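Probable sugar kinase (Clostridium perfringens, PDB 3KZH) is a putative sugar kinase of the pfkB family that probably phosphorylates a carbohydrate, and is crystallised here with beta-D-glucopyranose bound in a pocket. Local coordinates at residues L10-S15 against N60-L65; I48-A53 against K79-H84; P188-A193 against I224-D229. One frame throughout, in Å; residues are numbered along the deposited sequence.

Contact 1. Residues L10-S15 against N60-L65; sequences LVFGAS and NFMSIL
Leu10, Val11 and Phe12 pair in parallel with Asn60, Phe61 and Met62, where strands 9-12 and 59-62 lie side by side in the central sheet of a ribokinase-like alpha/beta fold, the fold of the pfkB family. The short strand segments run 4.7 Å apart at an angle of 18°. Three nearly straight backbone hydrogen bonds stitch them: Val11 N to Asn60 O, Met62 N to Val11 O, and Gly13 N to Met62 O, the last the longest at 3.2 Å. Alpha-hydrogen contacts, such as Leu10 CA on Asn60 O, fill the gaps between these bonds.

On one face, the selenium of Met62, present as selenomethionine, approaches the edge of the Phe12 ring, 3.6 Å from CD1 and 82° off the ring normal: a Met-aromatic contact made in the ring plane. The bend at the end of the Met62 chain (chi3 -69°) turns its CE toward Leu10 CD1. Leu10 CD1 also lies beside Asn60 OD1, while Asn60 ND2 is hydrogen-bonded to Asp87. Helix 131-135 packs on this face through Phe134 and Ile133.

Val11 and Phe61 point to the other face, toward helix 44-54. There Val11 CG1 lies 3.9 Å from Phe61 CD1, and the edge of the ring takes up a row of oxygens, with Val11 O at CD1 and Ala14 O near CZ.

Past the Gly13 bond the connection passes to side chains. With its OG anti to the backbone N, Ser63 reaches back across and donates to Gly13 O at 2.7 Å, in the carbonyl plane. The same Ser63 OG accepts from Ser15 OG at 2.9 Å, and Ser15 OG in turn stands 3.1 Å from Phe61 CE2.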
ATOM      1  N   LEU A  10      -8.645  25.374   3.510  1.00 18.94           N
ATOM      2  CA  LEU A  10      -8.468  24.552   2.338  1.00 18.09           C
ATOM      3  C   LEU A  10      -7.008  24.429   1.958  1.00 17.60           C
ATOM      4  O   LEU A  10      -6.269  25.412   1.961  1.00 15.61           O
ATOM      5  CB  LEU A  10      -9.290  25.086   1.160  1.00 16.23           C
ATOM      6  CG  LEU A  10      -9.251  24.347  -0.191  1.00 19.59           C
ATOM      7  CD1 LEU A  10      -9.763  22.913  -0.081  1.00 14.57           C
ATOM      8  CD2 LEU A  10     -10.067  25.124  -1.195  1.00 17.42           C
ATOM      9  N   VAL A  11      -6.593  23.190   1.705  1.00 16.15           N
ATOM     10  CA  VAL A  11      -5.241  22.887   1.265  1.00 18.75           C
ATOM     11  C   VAL A  11      -5.472  22.244  -0.097  1.00 20.75           C
ATOM     12  O   VAL A  11      -6.294  21.338  -0.220  1.00 21.37           O
ATOM     13  CB  VAL A  11      -4.492  21.907   2.240  1.00 18.95           C
ATOM     14  CG1 VAL A  11      -3.069  21.632   1.749  1.00 14.85           C
ATOM     15  CG2 VAL A  11      -4.445  22.474   3.657  1.00 13.45           C
ATOM     16  N   PHE A  12      -4.806  22.771  -1.121  1.00 21.11           N
ATOM     17  CA  PHE A  12      -4.936  22.267  -2.490  1.00 21.02           C
ATOM     18  C   PHE A  12      -3.557  21.837  -3.008  1.00 18.91           C
ATOM     19  O   PHE A  12      -2.671  22.669  -3.132  1.00 20.33           O
ATOM     20  CB  PHE A  12      -5.559  23.374  -3.381  1.00 24.04           C
ATOM     21  CG  PHE A  12      -5.821  22.964  -4.814  1.00 24.08           C
ATOM     22  CD1 PHE A  12      -7.024  22.324  -5.163  1.00 27.32           C
ATOM     23  CD2 PHE A  12      -4.888  23.258  -5.833  1.00 24.86           C
ATOM     24  CE1 PHE A  12      -7.314  21.973  -6.522  1.00 26.58           C
ATOM     25  CE2 PHE A  12      -5.150  22.918  -7.190  1.00 27.27           C
ATOM     26  CZ  PHE A  12      -6.375  22.273  -7.532  1.00 24.85           C
ATOM     27  N   GLY A  13      -3.404  20.556  -3.344  1.00 17.97           N
ATOM     28  CA  GLY A  13      -2.134  20.049  -3.847  1.00 18.99           C
ATOM     29  C   GLY A  13      -1.996  18.534  -3.931  1.00 19.86           C
ATOM     30  O   GLY A  13      -2.925  17.795  -3.620  1.00 19.30           O
ATOM     31  N   ALA A  14      -0.795  18.081  -4.277  1.00 21.53           N
ATOM     32  CA  ALA A  14      -0.470  16.659  -4.455  1.00 23.32           C
ATOM     33  C   ALA A  14      -0.378  15.739  -3.225  1.00 23.28           C
ATOM     34  O   ALA A  14      -0.097  16.185  -2.117  1.00 25.12           O
ATOM     35  CB  ALA A  14       0.803  16.542  -5.278  1.00 20.76           C
ATOM     36  N   SER A  15      -0.663  14.456  -3.460  1.00 25.80           N
ATOM     37  CA  SER A  15      -0.591  13.375  -2.469  1.00 27.16           C
ATOM     38  C   SER A  15       0.241  12.291  -3.135  1.00 28.09           C
ATOM     39  O   SER A  15      -0.123  11.796  -4.203  1.00 28.40           O
ATOM     40  CB  SER A  15      -1.959  12.766  -2.152  1.00 26.11           C
ATOM     41  OG  SER A  15      -2.759  13.614  -1.373  1.00 28.72           O
ATOM     42  N   ASN A  60      -9.829  20.983   4.956  1.00 18.11           N
ATOM     43  CA  ASN A  60     -10.373  20.462   3.716  1.00 18.73           C
ATOM     44  C   ASN A  60      -9.146  20.295   2.821  1.00 15.79           C
ATOM     45  O   ASN A  60      -8.445  21.254   2.504  1.00 11.57           O
ATOM     46  CB  ASN A  60     -11.406  21.415   3.093  1.00 19.48           C
ATOM     47  CG  ASN A  60     -12.123  20.806   1.893  1.00 22.93           C
ATOM     48  OD1 ASN A  60     -11.484  20.255   0.994  1.00 21.57           O
ATOM     49  ND2 ASN A  60     -13.446  20.922   1.861  1.00 23.16           N
ATOM     50  N   PHE A  61      -8.854  19.046   2.492  1.00 15.35           N
ATOM     51  CA  PHE A  61      -7.728  18.725   1.628  1.00 16.30           C
ATOM     52  C   PHE A  61      -8.211  18.245   0.263  1.00 15.23           C
ATOM     53  O   PHE A  61      -8.662  17.114   0.117  1.00 14.61           O
ATOM     54  CB  PHE A  61      -6.784  17.689   2.277  1.00 12.72           C
ATOM     55  CG  PHE A  61      -5.565  17.347   1.431  1.00 13.83           C
ATOM     56  CD1 PHE A  61      -4.897  18.340   0.676  1.00 11.07           C
ATOM     57  CD2 PHE A  61      -5.097  16.029   1.364  1.00 10.68           C
ATOM     58  CE1 PHE A  61      -3.793  18.029  -0.135  1.00 14.86           C
ATOM     59  CE2 PHE A  61      -3.995  15.701   0.557  1.00 11.70           C
ATOM     60  CZ  PHE A  61      -3.338  16.698  -0.196  1.00 12.27           C
HETATM   61  N   MSE A  62      -8.023  19.101  -0.737  1.00 17.86           N
HETATM   62  CA  MSE A  62      -8.415  18.802  -2.108  1.00 22.60           C
HETATM   63  C   MSE A  62      -7.172  18.349  -2.865  1.00 21.14           C
HETATM   64  O   MSE A  62      -6.253  19.127  -3.099  1.00 21.10           O
HETATM   65  CB  MSE A  62      -9.044  20.037  -2.756  1.00 24.71           C
HETATM   66  CG  MSE A  62      -9.795  19.784  -4.068  1.00 31.06           C
HETATM   67 SE   MSE A  62     -10.490  21.428  -4.794  1.00 44.00          SE
HETATM   68  CE  MSE A  62     -11.804  21.724  -3.448  1.00 26.39           C
ATOM     69  N   SER A  63      -7.165  17.079  -3.250  1.00 19.39           N
ATOM     70  CA  SER A  63      -6.026  16.514  -3.939  1.00 22.38           C
ATOM     71  C   SER A  63      -6.421  15.802  -5.215  1.00 25.87           C
ATOM     72  O   SER A  63      -7.514  16.018  -5.752  1.00 25.67           O
ATOM     73  CB  SER A  63      -5.297  15.557  -2.992  1.00 20.70           C
ATOM     74  OG  SER A  63      -3.967  15.293  -3.421  1.00 15.24           O
ATOM     75  N   ILE A  64      -5.483  15.003  -5.722  1.00 27.56           N
ATOM     76  CA  ILE A  64      -5.650  14.205  -6.928  1.00 30.20           C
ATOM     77  C   ILE A  64      -5.325  12.745  -6.576  1.00 30.22           C
ATOM     78  O   ILE A  64      -4.174  12.397  -6.323  1.00 27.91           O
ATOM     79  CB  ILE A  64      -4.706  14.693  -8.059  1.00 32.34           C
ATOM     80  CG1 ILE A  64      -5.086  16.114  -8.507  1.00 34.75           C
ATOM     81  CG2 ILE A  64      -4.727  13.717  -9.212  1.00 30.47           C
ATOM     82  CD1 ILE A  64      -4.072  16.788  -9.414  1.00 35.42           C
ATOM     83  N   LEU A  65      -6.356  11.910  -6.529  1.00 32.38           N
ATOM     84  CA  LEU A  65      -6.182  10.494  -6.240  1.00 35.96           C
ATOM     85  C   LEU A  65      -6.369   9.667  -7.509  1.00 38.99           C
ATOM     86  O   LEU A  65      -6.696  10.214  -8.573  1.00 38.91           O
ATOM     87  CB  LEU A  65      -7.141  10.034  -5.146  1.00 35.92           C
ATOM     88  CG  LEU A  65      -6.937  10.595  -3.744  1.00 35.00           C
ATOM     89  CD1 LEU A  65      -8.088  10.161  -2.896  1.00 35.38           C
ATOM     90  CD2 LEU A  65      -5.618  10.147  -3.148  1.00 34.23           C
TER

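Contact 2. Residues I48-A53 against K79-H84; sequences IAENMA and KKIGYH
The ring of Tyr83 lies against the flank of helix 44-54 with one face turned to the backbone at Glu50, whose N sits 4.3 Å above the ring plane and is offset toward the rim. With Tyr83 CG set between the backbone N and the carbonyl carbon (chi1 54°), the ring turns this face to the helix. Ala53 CB packs on Tyr83 CB, 3.9 Å away, and lies near the ring plane beyond its edge, while Ala49 CB approaches CD1. Glu50 crosses the ring obliquely, its CB and CG at Tyr83 CE2, and its carboxylate lies beyond the ring. Both carboxylate oxygens are held in salt bridges by arginines of the same helix, OE1 by Arg46 and OE2 by Arg54, which would favour the ionised form.

Tyr83 lies in the short, weakly bonded strand 83-84, outermost in the chain's central sheet and reached from strand 59-62 through helix 69-81 as a beta-alpha-beta crossover. Gly82 makes the turn out of that helix with a positive phi of 120°, a conformation suited to glycine. Ala53 CB fits against this turn, 3.7 Å from both Gly82 C and Tyr83 N. From the last helical turn, Ile81 directs CG2 at the same methyl, with 3.9 Å between Ile81 CG2 and Ala53 CB, and crosses the Glu50 chain at its CG.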
ATOM      1  N   ILE A  48       1.104  19.054   5.039  1.00 19.04           N
ATOM      2  CA  ILE A  48       0.554  20.269   5.666  1.00 19.16           C
ATOM      3  C   ILE A  48      -0.830  19.966   6.253  1.00 17.55           C
ATOM      4  O   ILE A  48      -1.054  20.195   7.443  1.00 10.91           O
ATOM      5  CB  ILE A  48       0.476  21.491   4.671  1.00 18.37           C
ATOM      6  CG1 ILE A  48       1.885  21.946   4.280  1.00 20.07           C
ATOM      7  CG2 ILE A  48      -0.263  22.673   5.302  1.00 16.68           C
ATOM      8  CD1 ILE A  48       1.955  22.963   3.141  1.00 17.37           C
ATOM      9  N   ALA A  49      -1.701  19.388   5.418  1.00 14.33           N
ATOM     10  CA  ALA A  49      -3.060  18.995   5.789  1.00 15.44           C
ATOM     11  C   ALA A  49      -3.103  18.031   6.977  1.00 16.22           C
ATOM     12  O   ALA A  49      -3.962  18.182   7.852  1.00 13.80           O
ATOM     13  CB  ALA A  49      -3.762  18.390   4.606  1.00 12.69           C
ATOM     14  N   GLU A  50      -2.148  17.092   7.033  1.00 17.92           N
ATOM     15  CA  GLU A  50      -2.061  16.130   8.148  1.00 19.85           C
ATOM     16  C   GLU A  50      -1.713  16.853   9.450  1.00 18.97           C
ATOM     17  O   GLU A  50      -2.442  16.709  10.438  1.00 18.35           O
ATOM     18  CB  GLU A  50      -1.053  14.977   7.898  1.00 18.93           C
ATOM     19  CG  GLU A  50      -1.277  13.813   8.890  1.00 21.76           C
ATOM     20  CD  GLU A  50      -0.218  12.709   8.926  1.00 22.73           C
ATOM     21  OE1 GLU A  50       0.390  12.368   7.894  1.00 20.88           O
ATOM     22  OE2 GLU A  50      -0.020  12.137  10.020  1.00 24.13           O
ATOM     23  N   ASN A  51      -0.660  17.678   9.411  1.00 16.35           N
ATOM     24  CA  ASN A  51      -0.189  18.463  10.567  1.00 17.23           C
ATOM     25  C   ASN A  51      -1.285  19.391  11.134  1.00 15.66           C
ATOM     26  O   ASN A  51      -1.385  19.573  12.347  1.00 13.40           O
ATOM     27  CB  ASN A  51       1.029  19.325  10.190  1.00 17.72           C
ATOM     28  CG  ASN A  51       2.287  18.521   9.939  1.00 18.14           C
ATOM     29  OD1 ASN A  51       2.761  18.414   8.800  1.00 10.96           O
ATOM     30  ND2 ASN A  51       2.875  18.013  11.010  1.00 19.77           N
HETATM   31  N   MSE A  52      -2.127  19.910  10.230  1.00 14.87           N
HETATM   32  CA  MSE A  52      -3.254  20.806  10.536  1.00 15.79           C
HETATM   33  C   MSE A  52      -4.388  20.073  11.263  1.00 13.89           C
HETATM   34  O   MSE A  52      -4.884  20.533  12.292  1.00  8.73           O
HETATM   35  CB  MSE A  52      -3.810  21.435   9.247  1.00 18.49           C
HETATM   36  CG  MSE A  52      -3.218  22.776   8.883  1.00 22.85           C
HETATM   37 SE   MSE A  52      -4.056  23.634   7.379  1.00 24.26          SE
HETATM   38  CE  MSE A  52      -2.683  25.006   7.050  1.00 21.49           C
ATOM     39  N   ALA A  53      -4.785  18.929  10.713  1.00 11.08           N
ATOM     40  CA  ALA A  53      -5.843  18.084  11.268  1.00 14.86           C
ATOM     41  C   ALA A  53      -5.401  17.520  12.624  1.00 15.09           C
ATOM     42  O   ALA A  53      -6.216  17.390  13.548  1.00 14.22           O
ATOM     43  CB  ALA A  53      -6.161  16.962  10.300  1.00  9.50           C
ATOM     44  N   LYS A  79      -9.277   9.724   7.056  1.00 26.32           N
ATOM     45  CA  LYS A  79     -10.437   9.520   7.934  1.00 28.81           C
ATOM     46  C   LYS A  79      -9.974   9.236   9.363  1.00 26.35           C
ATOM     47  O   LYS A  79     -10.665   9.583  10.318  1.00 26.25           O
ATOM     48  CB  LYS A  79     -11.322   8.373   7.434  1.00 31.03           C
ATOM     49  CG  LYS A  79     -12.059   8.650   6.128  1.00 35.12           C
ATOM     50  CD  LYS A  79     -12.715   7.379   5.633  1.00 37.50           C
ATOM     51  CE  LYS A  79     -13.527   7.603   4.384  1.00 41.26           C
ATOM     52  NZ  LYS A  79     -13.996   6.305   3.802  1.00 44.91           N
ATOM     53  N   LYS A  80      -8.790   8.636   9.496  1.00 25.07           N
ATOM     54  CA  LYS A  80      -8.201   8.321  10.797  1.00 26.01           C
ATOM     55  C   LYS A  80      -7.690   9.600  11.481  1.00 24.55           C
ATOM     56  O   LYS A  80      -7.972   9.824  12.663  1.00 22.12           O
ATOM     57  CB  LYS A  80      -7.061   7.309  10.627  1.00 28.81           C
ATOM     58  CG  LYS A  80      -6.344   6.905  11.914  1.00 31.94           C
ATOM     59  CD  LYS A  80      -5.039   6.184  11.616  1.00 35.82           C
ATOM     60  CE  LYS A  80      -4.213   6.044  12.883  1.00 38.90           C
ATOM     61  NZ  LYS A  80      -2.871   5.446  12.652  1.00 41.80           N
ATOM     62  N   ILE A  81      -6.966  10.434  10.724  1.00 22.36           N
ATOM     63  CA  ILE A  81      -6.406  11.688  11.237  1.00 22.26           C
ATOM     64  C   ILE A  81      -7.446  12.815  11.277  1.00 21.66           C
ATOM     65  O   ILE A  81      -7.554  13.534  12.276  1.00 21.20           O
ATOM     66  CB  ILE A  81      -5.132  12.123  10.441  1.00 21.50           C
ATOM     67  CG1 ILE A  81      -4.042  11.034  10.496  1.00 22.78           C
ATOM     68  CG2 ILE A  81      -4.578  13.458  10.965  1.00 20.89           C
ATOM     69  CD1 ILE A  81      -3.571  10.609  11.918  1.00 22.47           C
ATOM     70  N   GLY A  82      -8.200  12.974  10.198  1.00 20.55           N
ATOM     71  CA  GLY A  82      -9.209  14.017  10.194  1.00 21.20           C
ATOM     72  C   GLY A  82      -9.106  15.101   9.149  1.00 17.99           C
ATOM     73  O   GLY A  82      -9.695  16.164   9.342  1.00 17.73           O
ATOM     74  N   TYR A  83      -8.312  14.883   8.101  1.00 17.35           N
ATOM     75  CA  TYR A  83      -8.218  15.865   7.019  1.00 17.89           C
ATOM     76  C   TYR A  83      -9.160  15.370   5.919  1.00 19.78           C
ATOM     77  O   TYR A  83      -8.973  14.295   5.347  1.00 17.60           O
ATOM     78  CB  TYR A  83      -6.763  16.148   6.562  1.00 16.21           C
ATOM     79  CG  TYR A  83      -5.883  14.978   6.150  1.00 16.81           C
ATOM     80  CD1 TYR A  83      -5.622  14.725   4.793  1.00 17.10           C
ATOM     81  CD2 TYR A  83      -5.262  14.151   7.109  1.00 20.50           C
ATOM     82  CE1 TYR A  83      -4.764  13.672   4.386  1.00 17.90           C
ATOM     83  CE2 TYR A  83      -4.390  13.085   6.712  1.00 19.51           C
ATOM     84  CZ  TYR A  83      -4.159  12.856   5.342  1.00 20.29           C
ATOM     85  OH  TYR A  83      -3.395  11.783   4.926  1.00 17.38           O
ATOM     86  N   HIS A  84     -10.249  16.118   5.746  1.00 21.17           N
ATOM     87  CA  HIS A  84     -11.329  15.809   4.804  1.00 19.13           C
ATOM     88  C   HIS A  84     -10.980  15.965   3.332  1.00 18.37           C
ATOM     89  O   HIS A  84     -10.775  17.063   2.826  1.00 15.62           O
ATOM     90  CB  HIS A  84     -12.562  16.617   5.194  1.00 20.01           C
ATOM     91  CG  HIS A  84     -12.871  16.543   6.660  1.00 25.80           C
ATOM     92  ND1 HIS A  84     -13.303  15.381   7.271  1.00 26.44           N
ATOM     93  CD2 HIS A  84     -12.734  17.458   7.648  1.00 26.07           C
ATOM     94  CE1 HIS A  84     -13.411  15.587   8.572  1.00 24.63           C
ATOM     95  NE2 HIS A  84     -13.074  16.836   8.828  1.00 25.13           N
TER

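Contact 3. Residues P188-A193 against I224-D229; sequences PNRHEA and ISLDAD. With BGC (beta-D-glucopyranose), chain C.
Pro188 O is approached by two groups of strand 221-225: Ser225 N donates to it at 2.9 Å, in the carbonyl plane with a C=O...N angle of 151°, and Ile224 CA adds a CH...O contact at 3.2 Å. A matching CH...O contact joins Asn189 CA to Ser225 O, so the backbones are bridged just where helix 190-197 begins. Asn189 is the N-cap of that helix. Asn189 CG, set between its backbone N and carbonyl carbon (chi1 63°), brings OD1 to accept from Glu192 N, 3.0 Å away and nearly straight, and Asn189 N donates a weak hydrogen bond back to Glu192 OE1, completing a capping box.

The box faces the sugar pocket. Glu192 OE2 lies 3.3 Å from O1 of beta-D-glucopyranose, Ser225 OG comes 3.1 Å from its C6, and Val168 O and Asp166 OD1 are hydrogen-bonded to the same ligand.

On the outer flank, Leu226 CD2 sits over one face of the Arg190 guanidinium. NH1 of Arg190 is hydrogen-bonded to Ile201 O, whereas NH2 makes a long salt bridge of 3.9 Å to Asp229 OD2, with the guanidinium and carboxylate planes 78° apart.

Beneath the helix start, Ile224 CG2 meets Ala193 CB, while the Ile224 side chain also touches Leu207 of helix 204-217 and Phe232 of the antiparallel neighbour strand 231-234.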
ATOM      1  N   PRO A 188       8.646  31.965   2.674  1.00 25.29           N
ATOM      2  CA  PRO A 188       9.874  31.440   2.092  1.00 25.46           C
ATOM      3  C   PRO A 188      11.032  31.316   3.072  1.00 24.23           C
ATOM      4  O   PRO A 188      10.913  31.741   4.209  1.00 23.71           O
ATOM      5  CB  PRO A 188      10.178  32.482   1.006  1.00 24.77           C
ATOM      6  CG  PRO A 188       9.753  33.743   1.641  1.00 23.93           C
ATOM      7  CD  PRO A 188       8.448  33.363   2.244  1.00 24.81           C
ATOM      8  N   ASN A 189      12.102  30.638   2.658  1.00 25.56           N
ATOM      9  CA  ASN A 189      13.284  30.589   3.503  1.00 27.23           C
ATOM     10  C   ASN A 189      14.191  31.726   3.007  1.00 27.91           C
ATOM     11  O   ASN A 189      13.789  32.473   2.107  1.00 24.93           O
ATOM     12  CB  ASN A 189      13.957  29.199   3.562  1.00 26.79           C
ATOM     13  CG  ASN A 189      14.504  28.710   2.227  1.00 29.00           C
ATOM     14  OD1 ASN A 189      14.544  29.427   1.233  1.00 29.04           O
ATOM     15  ND2 ASN A 189      14.958  27.471   2.222  1.00 30.43           N
ATOM     16  N   ARG A 190      15.388  31.863   3.570  1.00 32.22           N
ATOM     17  CA  ARG A 190      16.311  32.933   3.167  1.00 37.31           C
ATOM     18  C   ARG A 190      16.541  33.009   1.650  1.00 39.14           C
ATOM     19  O   ARG A 190      16.193  34.022   1.038  1.00 38.10           O
ATOM     20  CB  ARG A 190      17.639  32.823   3.919  1.00 38.76           C
ATOM     21  CG  ARG A 190      18.558  34.030   3.729  1.00 43.92           C
ATOM     22  CD  ARG A 190      19.914  33.838   4.382  1.00 48.04           C
ATOM     23  NE  ARG A 190      19.824  33.804   5.841  1.00 53.44           N
ATOM     24  CZ  ARG A 190      20.139  34.817   6.649  1.00 57.20           C
ATOM     25  NH1 ARG A 190      20.572  35.975   6.156  1.00 59.31           N
ATOM     26  NH2 ARG A 190      20.037  34.662   7.964  1.00 58.08           N
ATOM     27  N   HIS A 191      16.970  31.893   1.049  1.00 40.97           N
ATOM     28  CA  HIS A 191      17.250  31.814  -0.388  1.00 42.32           C
ATOM     29  C   HIS A 191      16.032  32.005  -1.298  1.00 40.58           C
ATOM     30  O   HIS A 191      16.130  32.698  -2.303  1.00 38.62           O
ATOM     31  CB  HIS A 191      17.998  30.518  -0.735  1.00 47.01           C
ATOM     32  CG  HIS A 191      18.826  30.613  -1.983  1.00 52.47           C
ATOM     33  ND1 HIS A 191      19.822  31.555  -2.145  1.00 55.54           N
ATOM     34  CD2 HIS A 191      18.784  29.912  -3.139  1.00 54.08           C
ATOM     35  CE1 HIS A 191      20.353  31.430  -3.349  1.00 55.62           C
ATOM     36  NE2 HIS A 191      19.740  30.442  -3.973  1.00 55.60           N
ATOM     37  N   GLU A 192      14.885  31.444  -0.914  1.00 40.33           N
ATOM     38  CA  GLU A 192      13.642  31.573  -1.692  1.00 39.57           C
ATOM     39  C   GLU A 192      13.137  33.019  -1.667  1.00 39.71           C
ATOM     40  O   GLU A 192      12.542  33.485  -2.637  1.00 39.26           O
ATOM     41  CB  GLU A 192      12.555  30.636  -1.163  1.00 38.40           C
ATOM     42  CG  GLU A 192      12.816  29.148  -1.341  1.00 38.24           C
ATOM     43  CD  GLU A 192      11.903  28.253  -0.497  1.00 39.42           C
ATOM     44  OE1 GLU A 192      10.933  28.744   0.121  1.00 39.93           O
ATOM     45  OE2 GLU A 192      12.170  27.039  -0.437  1.00 37.56           O
ATOM     46  N   ALA A 193      13.417  33.726  -0.568  1.00 38.81           N
ATOM     47  CA  ALA A 193      13.032  35.133  -0.391  1.00 38.09           C
ATOM     48  C   ALA A 193      13.913  36.053  -1.233  1.00 37.96           C
ATOM     49  O   ALA A 193      13.463  37.115  -1.656  1.00 34.92           O
ATOM     50  CB  ALA A 193      13.118  35.526   1.074  1.00 36.01           C
ATOM     51  N   ILE A 224       9.737  34.604   6.998  1.00 24.35           N
ATOM     52  CA  ILE A 224      10.971  34.131   6.358  1.00 25.17           C
ATOM     53  C   ILE A 224      11.744  33.205   7.307  1.00 26.04           C
ATOM     54  O   ILE A 224      12.221  33.639   8.359  1.00 25.75           O
ATOM     55  CB  ILE A 224      11.888  35.328   5.838  1.00 23.75           C
ATOM     56  CG1 ILE A 224      11.121  36.204   4.839  1.00 21.85           C
ATOM     57  CG2 ILE A 224      13.109  34.786   5.076  1.00 22.80           C
ATOM     58  CD1 ILE A 224      11.714  37.582   4.589  1.00 21.10           C
ATOM     59  N   SER A 225      11.840  31.925   6.934  1.00 28.16           N
ATOM     60  CA  SER A 225      12.566  30.915   7.721  1.00 28.18           C
ATOM     61  C   SER A 225      14.054  31.173   7.555  1.00 26.14           C
ATOM     62  O   SER A 225      14.511  31.401   6.439  1.00 21.63           O
ATOM     63  CB  SER A 225      12.258  29.494   7.234  1.00 26.84           C
ATOM     64  OG  SER A 225      10.889  29.204   7.309  1.00 34.45           O
ATOM     65  N   LEU A 226      14.791  31.190   8.667  1.00 26.71           N
ATOM     66  CA  LEU A 226      16.236  31.445   8.649  1.00 28.94           C
ATOM     67  C   LEU A 226      17.010  30.287   9.271  1.00 29.31           C
ATOM     68  O   LEU A 226      18.030  30.494   9.941  1.00 30.10           O
ATOM     69  CB  LEU A 226      16.542  32.742   9.407  1.00 29.84           C
ATOM     70  CG  LEU A 226      15.779  34.020   9.058  1.00 31.16           C
ATOM     71  CD1 LEU A 226      16.081  35.070  10.098  1.00 33.88           C
ATOM     72  CD2 LEU A 226      16.127  34.485   7.645  1.00 33.12           C
ATOM     73  N   ASP A 227      16.510  29.071   9.038  1.00 30.57           N
ATOM     74  CA  ASP A 227      17.077  27.812   9.551  1.00 31.82           C
ATOM     75  C   ASP A 227      17.306  27.805  11.074  1.00 33.08           C
ATOM     76  O   ASP A 227      16.339  27.773  11.841  1.00 33.68           O
ATOM     77  CB  ASP A 227      18.348  27.409   8.773  1.00 31.18           C
ATOM     78  CG  ASP A 227      18.052  26.834   7.381  1.00 34.67           C
ATOM     79  OD1 ASP A 227      16.883  26.838   6.924  1.00 34.92           O
ATOM     80  OD2 ASP A 227      19.014  26.359   6.736  1.00 36.01           O
ATOM     81  N   ALA A 228      18.571  27.894  11.497  1.00 32.78           N
ATOM     82  CA  ALA A 228      18.944  27.910  12.915  1.00 32.75           C
ATOM     83  C   ALA A 228      18.649  29.236  13.614  1.00 31.97           C
ATOM     84  O   ALA A 228      18.440  29.254  14.825  1.00 30.80           O
ATOM     85  CB  ALA A 228      20.413  27.554  13.070  1.00 31.76           C
ATOM     86  N   ASP A 229      18.622  30.329  12.847  1.00 31.87           N
ATOM     87  CA  ASP A 229      18.361  31.671  13.381  1.00 30.37           C
ATOM     88  C   ASP A 229      16.878  31.979  13.625  1.00 28.05           C
ATOM     89  O   ASP A 229      16.521  33.087  14.026  1.00 25.48           O
ATOM     90  CB  ASP A 229      18.987  32.750  12.488  1.00 33.13           C
ATOM     91  CG  ASP A 229      20.487  32.594  12.329  1.00 37.24           C
ATOM     92  OD1 ASP A 229      21.190  32.332  13.329  1.00 39.93           O
ATOM     93  OD2 ASP A 229      20.963  32.741  11.186  1.00 41.26           O
TER
HETATM   94  C2  BGC C 329      11.382  24.907   2.098  1.00 59.36           C
HETATM   95  C3  BGC C 329      11.783  24.480   3.543  1.00 59.68           C
HETATM   96  C4  BGC C 329      11.478  25.770   4.415  1.00 58.73           C
HETATM   97  C5  BGC C 329       9.959  26.225   4.322  1.00 56.73           C
HETATM   98  C6  BGC C 329       9.611  27.435   5.089  1.00 51.56           C
HETATM   99  C1  BGC C 329       9.897  25.259   2.096  1.00 57.87           C
HETATM  100  O1  BGC C 329       9.563  25.572   0.942  1.00 56.55           O
HETATM  101  O2  BGC C 329      11.568  23.922   1.321  1.00 58.63           O
HETATM  102  O3  BGC C 329      13.047  24.271   3.458  1.00 62.10           O
HETATM  103  O4  BGC C 329      11.818  25.504   5.659  1.00 59.76           O
HETATM  104  O5  BGC C 329       9.614  26.441   2.974  1.00 58.11           O

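Contacts 1 and 2 are directly joined, their centres about 11 Å apart. Strand 59-62 lies between strands 9-12 and 83-84, and Phe61 connects the two: its N makes a probable hydrogen bond of 2.8 Å to His84 O, and its CD2 packs 3.7 Å from Tyr83 CD1. Along the chain the segments of these contacts alternate. Contact 3 belongs to the same sheet but lies across the centre of the chain, about 25 Å from contact 1 and 26 Å from contact 2 between centres. It holds Asn189, Glu192 and Ser225 of the glucose pocket, whereas the side chain of Val11 in contact 1 remains about 13 Å from the sugar.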